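Local coordinates for transcriptional regulator WhiB1 (Mycobacterium tuberculosis H37Rv, PDB 6ONO), which binds a nitric oxide-sensitive [4Fe-4S] cluster and acts as a transcriptional repressor, binding its own promoter in the apo- but not the holo-form, at residues E45-S48 / W49-T53. Residues are numbered along the deposited sequence; the frame is centred on the assembly and turned at random.
Sequences ECLS and WALNT. With SF4 (iron/sulfur cluster), chain E.
Leu47 and Leu51 meet one turn apart on helix 43-53. With CG anti to the backbone N (chi1 177°), Leu47 brings CD1 up to Leu51. Leu47 CD1 lies against Leu51 CG at 3.9 Å, and the two side chains cross at a slant. Both leucines also touch Arg68 of helix 65-71.

Regular alpha-helical hydrogen bonds, each from residue i+4 back to residue i, join residues 45-48 to 49-52. Trp49 N donates to Glu45 O, and Ala50 N to Cys46 O, each at 2.9 Å. Leu51 N donates to Leu47 O, and Asn52 N to Ser48 O at 2.8 Å.

This helix carries one of the four cysteines of the Wbl-type iron-sulfur site. Cys46 SG binds the iron FE3 of the [4Fe-4S] cluster at 2.2 Å. Cys9, Cys37 and Cys40 are the other cysteines of the site. An apolar side chain of a different protein in the assembly packs on Cys46.

Trp49 O accepts two hydrogen bonds, both from Thr53. Thr53 OG1 reaches Trp49 O at 2.8 Å and Thr53 N reaches Trp49 O at 2.9 Å, from opposite faces of the carbonyl plane. Thr53 OG1 sits beside both the backbone N and the carbonyl carbon of its own residue (chi1 63°), and this leaves Thr53 CG2 over the centre of the Trp49 ring, 3.5 Å above its plane. Arg4 makes a cation-pi contact with the same indole.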
loop_
_atom_site.group_PDB
_atom_site.type_symbol
_atom_site.label_atom_id
_atom_site.label_comp_id
_atom_site.label_asym_id
_atom_site.label_seq_id
_atom_site.Cartn_x
_atom_site.Cartn_y
_atom_site.Cartn_z
ATOM N N GLU A 45 -1.955 -14.373 10.836
ATOM C CA GLU A 45 -1.042 -13.353 11.346
ATOM C C GLU A 45 -1.043 -12.117 10.456
ATOM O O GLU A 45 -1.061 -10.982 10.951
ATOM C CB GLU A 45 0.376 -13.914 11.447
ATOM C CG GLU A 45 0.593 -15.006 12.486
ATOM C CD GLU A 45 -0.010 -16.338 12.089
ATOM O OE1 GLU A 45 -0.473 -16.469 10.936
ATOM O OE2 GLU A 45 0.005 -17.266 12.924
ATOM N N CYS A 46 -1.019 -12.315 9.137
ATOM C CA CYS A 46 -1.070 -11.182 8.217
ATOM C C CYS A 46 -2.352 -10.379 8.406
ATOM O O CYS A 46 -2.317 -9.149 8.527
ATOM C CB CYS A 46 -0.948 -11.671 6.775
ATOM S SG CYS A 46 -0.898 -10.345 5.565
ATOM N N LEU A 47 -3.504 -11.062 8.406
ATOM C CA LEU A 47 -4.771 -10.363 8.582
ATOM C C LEU A 47 -4.808 -9.634 9.913
ATOM O O LEU A 47 -5.246 -8.482 9.984
ATOM C CB LEU A 47 -5.950 -11.341 8.493
ATOM C CG LEU A 47 -7.307 -10.676 8.755
ATOM C CD1 LEU A 47 -7.620 -9.610 7.706
ATOM C CD2 LEU A 47 -8.406 -11.722 8.792
ATOM N N SER A 48 -4.385 -10.305 10.987
ATOM C CA SER A 48 -4.377 -9.678 12.302
ATOM C C SER A 48 -3.556 -8.392 12.286
ATOM O O SER A 48 -4.005 -7.353 12.777
ATOM C CB SER A 48 -3.827 -10.654 13.345
ATOM O OG SER A 48 -4.387 -11.947 13.184
ATOM N N TRP A 49 -2.349 -8.448 11.723
ATOM C CA TRP A 49 -1.513 -7.252 11.693
ATOM C C TRP A 49 -2.142 -6.148 10.847
ATOM O O TRP A 49 -2.130 -4.975 11.243
ATOM C CB TRP A 49 -0.129 -7.599 11.167
ATOM C CG TRP A 49 0.856 -6.516 11.381
ATOM C CD1 TRP A 49 1.643 -6.327 12.480
ATOM C CD2 TRP A 49 1.168 -5.458 10.476
ATOM N NE1 TRP A 49 2.429 -5.216 12.313
ATOM C CE2 TRP A 49 2.161 -4.667 11.086
ATOM C CE3 TRP A 49 0.711 -5.106 9.198
ATOM C CZ2 TRP A 49 2.703 -3.541 10.469
ATOM C CZ3 TRP A 49 1.255 -3.992 8.590
ATOM C CH2 TRP A 49 2.233 -3.221 9.223
ATOM N N ALA A 50 -2.710 -6.506 9.690
ATOM C CA ALA A 50 -3.353 -5.503 8.846
ATOM C C ALA A 50 -4.504 -4.824 9.574
ATOM O O ALA A 50 -4.647 -3.596 9.507
ATOM C CB ALA A 50 -3.848 -6.137 7.546
ATOM N N LEU A 51 -5.341 -5.608 10.268
ATOM C CA LEU A 51 -6.456 -5.032 11.016
ATOM C C LEU A 51 -5.956 -4.193 12.183
ATOM O O LEU A 51 -6.434 -3.072 12.395
ATOM C CB LEU A 51 -7.392 -6.127 11.521
ATOM C CG LEU A 51 -8.155 -6.941 10.469
ATOM C CD1 LEU A 51 -8.935 -8.039 11.143
ATOM C CD2 LEU A 51 -9.076 -6.067 9.622
ATOM N N ASN A 52 -4.977 -4.699 12.939
ATOM C CA ASN A 52 -4.562 -3.987 14.139
ATOM C C ASN A 52 -3.840 -2.693 13.800
ATOM O O ASN A 52 -3.938 -1.720 14.556
ATOM C CB ASN A 52 -3.680 -4.872 15.025
ATOM C CG ASN A 52 -4.475 -5.940 15.767
ATOM O OD1 ASN A 52 -5.662 -5.763 16.055
ATOM N ND2 ASN A 52 -3.815 -7.048 16.099
ATOM N N THR A 53 -3.134 -2.642 12.669
ATOM C CA THR A 53 -2.459 -1.408 12.292
ATOM C C THR A 53 -3.280 -0.535 11.347
ATOM O O THR A 53 -2.872 0.595 11.070
ATOM C CB THR A 53 -1.095 -1.718 11.646
ATOM O OG1 THR A 53 -1.304 -2.455 10.437
ATOM C CG2 THR A 53 -0.221 -2.539 12.587
HETATM FE FE1 SF4 E . 1.162 -12.145 1.730
HETATM FE FE2 SF4 E . -1.449 -12.902 1.651
HETATM FE FE3 SF4 E . -0.412 -11.813 3.944
HETATM FE FE4 SF4 E . 0.364 -14.303 3.162
HETATM S S1 SF4 E . -1.724 -13.671 3.765
HETATM S S2 SF4 E . 1.704 -12.634 3.894
HETATM S S3 SF4 E . 0.317 -14.079 0.891
HETATM S S4 SF4 E . -0.635 -10.767 1.925
#